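Local coordinates for protein PTHB1 (Homo sapiens, PDB 4YD8), which forms part of the BBSome, a coat complex thought to sort specific membrane proteins to the primary cilium and required for ciliogenesis, at residues V348-S353 against L358-L363. Sequence-based numbering, arbitrary orientation. Where two conformers were deposited one is given.
Sequences VIVTLS and LQCSYL
Paired through I349 with S361 and T351 with Q359, which are hydrogen-bonded pairs, and through V350 with C360 and L352 with L358, which are not, 348-353 and 358-363 run antiparallel, the strand axes approaching to 4.7 Å with their N-to-C directions 155° apart. They form a beta hairpin in the N-terminal seven-bladed beta-propeller of PTHB1. The blade illustrates propeller closure: 334-342 flanks the hairpin on one side, while 8-17, from the start of the chain, adds the outer strand of this blade, next to 357-362. Four N-H...O=C bonds hold the register; that from I349 N to the O of S361 measures 2.9 Å, its donor tilted 17° from the carbonyl plane.

Alternation gives the hairpin two unlike faces. V350, L352, L358 and C360 make an apolar one, packed against I44 and V46 of the neighbouring blade. Here L358, with CG anti to the backbone N (chi1 -179°), lays CD1 3.7 Å from CG1 of V350, and the sulfur of C360 meets the other methyl, CG2. At the far end V348 lies alongside Y362, its CG2 near CE1 of a ring that stacks with W13 of the closing strand.

The other face mixes polar and apolar groups. I349 sends CD1 to CD2 of L363 at 3.5 Å, the two side chains crossing at about a right angle. With an alanine here, the CD1 contact would be gone, and the end of L363 would probably be left free to turn.

A water joins the polar groups beside I349: it reaches OG1 of T351 by a weak bond of 3.4 Å, is hydrogen-bonded to OG of S361 in one of that serine's two conformers, and donates to the O of Q359 at 2.9 Å.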
ATOM      1  N   VAL A 348     -11.261  10.627  -0.291  1.00 29.66           N
ATOM      2  CA  VAL A 348     -12.032   9.644  -1.043  1.00 24.01           C
ATOM      3  C   VAL A 348     -11.522   8.236  -0.741  1.00 25.85           C
ATOM      4  O   VAL A 348     -10.325   7.986  -0.778  1.00 22.78           O
ATOM      5  CB  VAL A 348     -11.973   9.909  -2.562  1.00 26.50           C
ATOM      6  CG1 VAL A 348     -12.534   8.710  -3.343  1.00 22.56           C
ATOM      7  CG2 VAL A 348     -12.730  11.198  -2.916  1.00 26.12           C
ATOM      8  N   ILE A 349     -12.436   7.325  -0.431  1.00 21.50           N
ATOM      9  CA  ILE A 349     -12.092   5.933  -0.142  1.00 23.37           C
ATOM     10  C   ILE A 349     -12.101   5.117  -1.422  1.00 25.25           C
ATOM     11  O   ILE A 349     -13.060   5.181  -2.192  1.00 21.57           O
ATOM     12  CB  ILE A 349     -13.083   5.283   0.850  1.00 25.17           C
ATOM     13  CG1 ILE A 349     -13.050   5.983   2.203  1.00 31.67           C
ATOM     14  CG2 ILE A 349     -12.780   3.782   1.050  1.00 23.74           C
ATOM     15  CD1 ILE A 349     -14.073   5.401   3.167  1.00 34.74           C
ATOM     16  N   VAL A 350     -11.036   4.362  -1.653  1.00 19.73           N
ATOM     17  CA  VAL A 350     -10.999   3.447  -2.790  1.00 19.60           C
ATOM     18  C   VAL A 350     -10.841   2.028  -2.261  1.00 24.71           C
ATOM     19  O   VAL A 350      -9.918   1.759  -1.493  1.00 22.27           O
ATOM     20  CB  VAL A 350      -9.846   3.760  -3.756  1.00 22.80           C
ATOM     21  CG1 VAL A 350      -9.832   2.760  -4.929  1.00 21.90           C
ATOM     22  CG2 VAL A 350      -9.932   5.223  -4.253  1.00 20.03           C
ATOM     23  N   THR A 351     -11.743   1.132  -2.650  1.00 23.01           N
ATOM     24  CA  THR A 351     -11.620  -0.284  -2.268  1.00 21.66           C
ATOM     25  C   THR A 351     -11.449  -1.204  -3.472  1.00 27.70           C
ATOM     26  O   THR A 351     -12.020  -0.964  -4.540  1.00 23.09           O
ATOM     27  CB  THR A 351     -12.851  -0.792  -1.485  1.00 26.33           C
ATOM     28  OG1 THR A 351     -14.033  -0.598  -2.279  1.00 27.22           O
ATOM     29  CG2 THR A 351     -12.996  -0.067  -0.151  1.00 24.16           C
ATOM     30  N   LEU A 352     -10.687  -2.279  -3.276  1.00 23.57           N
ATOM     31  CA  LEU A 352     -10.489  -3.304  -4.288  1.00 23.47           C
ATOM     32  C   LEU A 352     -10.760  -4.684  -3.692  1.00 23.73           C
ATOM     33  O   LEU A 352     -10.223  -5.018  -2.628  1.00 25.63           O
ATOM     34  CB  LEU A 352      -9.058  -3.247  -4.838  1.00 23.35           C
ATOM     35  CG  LEU A 352      -8.666  -4.344  -5.835  1.00 24.23           C
ATOM     36  CD1 LEU A 352      -9.436  -4.199  -7.150  1.00 22.04           C
ATOM     37  CD2 LEU A 352      -7.173  -4.297  -6.079  1.00 20.48           C
ATOM     38  N   SER A 353     -11.582  -5.480  -4.372  1.00 22.35           N
ATOM     39  CA  SER A 353     -11.875  -6.851  -3.928  1.00 25.46           C
ATOM     40  C   SER A 353     -10.946  -7.849  -4.631  1.00 28.00           C
ATOM     41  O   SER A 353     -10.264  -7.495  -5.599  1.00 25.63           O
ATOM     42  CB  SER A 353     -13.338  -7.209  -4.199  1.00 26.35           C
ATOM     43  OG  SER A 353     -13.568  -7.373  -5.586  1.00 28.63           O
ATOM     44  N   LEU A 358     -13.735  -2.635  -8.109  1.00 23.75           N
ATOM     45  CA  LEU A 358     -13.027  -1.426  -7.717  1.00 22.89           C
ATOM     46  C   LEU A 358     -14.042  -0.311  -7.527  1.00 28.89           C
ATOM     47  O   LEU A 358     -14.823  -0.017  -8.442  1.00 25.36           O
ATOM     48  CB  LEU A 358     -11.989  -1.052  -8.775  1.00 21.59           C
ATOM     49  CG  LEU A 358     -11.112   0.183  -8.534  1.00 23.07           C
ATOM     50  CD1 LEU A 358     -10.205  -0.031  -7.322  1.00 20.23           C
ATOM     51  CD2 LEU A 358     -10.298   0.490  -9.780  1.00 21.10           C
ATOM     52  N   GLN A 359     -14.043   0.320  -6.359  1.00 23.11           N
ATOM     53  CA  GLN A 359     -15.085   1.297  -6.031  0.72 24.91           C
ATOM     54  C   GLN A 359     -14.551   2.538  -5.321  1.00 27.54           C
ATOM     55  O   GLN A 359     -13.700   2.433  -4.419  1.00 23.73           O
ATOM     56  CB  GLN A 359     -16.167   0.642  -5.157  0.72 24.57           C
ATOM     57  CG  GLN A 359     -17.285   1.621  -4.713  0.72 22.99           C
ATOM     58  CD  GLN A 359     -18.453   0.897  -4.101  0.72 36.48           C
ATOM     59  OE1 GLN A 359     -18.342   0.334  -3.013  0.72 39.88           O
ATOM     60  NE2 GLN A 359     -19.588   0.903  -4.797  0.72 39.93           N
ATOM     61  N   CYS A 360     -15.062   3.704  -5.697  1.00 24.36           N
ATOM     62  CA  CYS A 360     -14.750   4.948  -4.986  1.00 23.16           C
ATOM     63  C   CYS A 360     -15.965   5.388  -4.201  1.00 28.56           C
ATOM     64  O   CYS A 360     -17.087   5.354  -4.721  1.00 24.43           O
ATOM     65  CB  CYS A 360     -14.354   6.077  -5.952  1.00 24.20           C
ATOM     66  SG  CYS A 360     -12.903   5.737  -6.956  1.00 26.33           S
ATOM     67  N   SER A 361     -15.746   5.820  -2.966  1.00 25.04           N
ATOM     68  CA  SER A 361     -16.840   6.319  -2.139  0.66 27.32           C
ATOM     69  C   SER A 361     -16.387   7.480  -1.262  1.00 27.77           C
ATOM     70  O   SER A 361     -15.185   7.728  -1.100  1.00 27.90           O
ATOM     71  CB  SER A 361     -17.412   5.197  -1.273  0.66 25.85           C
ATOM     72  OG  SER A 361     -16.406   4.639  -0.458  0.66 26.48           O
ATOM     73  N   TYR A 362     -17.364   8.206  -0.723  1.00 25.01           N
ATOM     74  CA  TYR A 362     -17.098   9.302   0.185  1.00 28.20           C
ATOM     75  C   TYR A 362     -17.302   8.844   1.625  1.00 31.85           C
ATOM     76  O   TYR A 362     -18.072   7.919   1.903  1.00 35.57           O
ATOM     77  CB  TYR A 362     -18.011  10.494  -0.093  1.00 30.29           C
ATOM     78  CG  TYR A 362     -17.960  11.077  -1.488  1.00 29.41           C
ATOM     79  CD1 TYR A 362     -16.801  11.675  -1.981  1.00 30.80           C
ATOM     80  CD2 TYR A 362     -19.093  11.096  -2.287  1.00 28.48           C
ATOM     81  CE1 TYR A 362     -16.773  12.240  -3.254  1.00 27.73           C
ATOM     82  CE2 TYR A 362     -19.081  11.668  -3.550  1.00 28.97           C
ATOM     83  CZ  TYR A 362     -17.922  12.236  -4.030  1.00 34.33           C
ATOM     84  OH  TYR A 362     -17.930  12.802  -5.287  1.00 32.24           O
ATOM     85  N   LEU A 363     -16.596   9.477   2.544  1.00 37.97           N
ATOM     86  CA  LEU A 363     -16.793   9.176   3.954  1.00 44.18           C
ATOM     87  C   LEU A 363     -18.215   9.520   4.405  1.00 49.67           C
ATOM     88  O   LEU A 363     -18.985  10.147   3.662  1.00 55.60           O
ATOM     89  CB  LEU A 363     -15.744   9.918   4.774  1.00 48.88           C
ATOM     90  CG  LEU A 363     -14.361   9.314   4.492  1.00 41.55           C
ATOM     91  CD1 LEU A 363     -13.269  10.334   4.684  1.00 48.28           C
ATOM     92  CD2 LEU A 363     -14.130   8.127   5.394  1.00 43.59           C
TER
HETATM   93  O   HOH W   1     -15.006   2.583  -1.796  1.00 31.00           O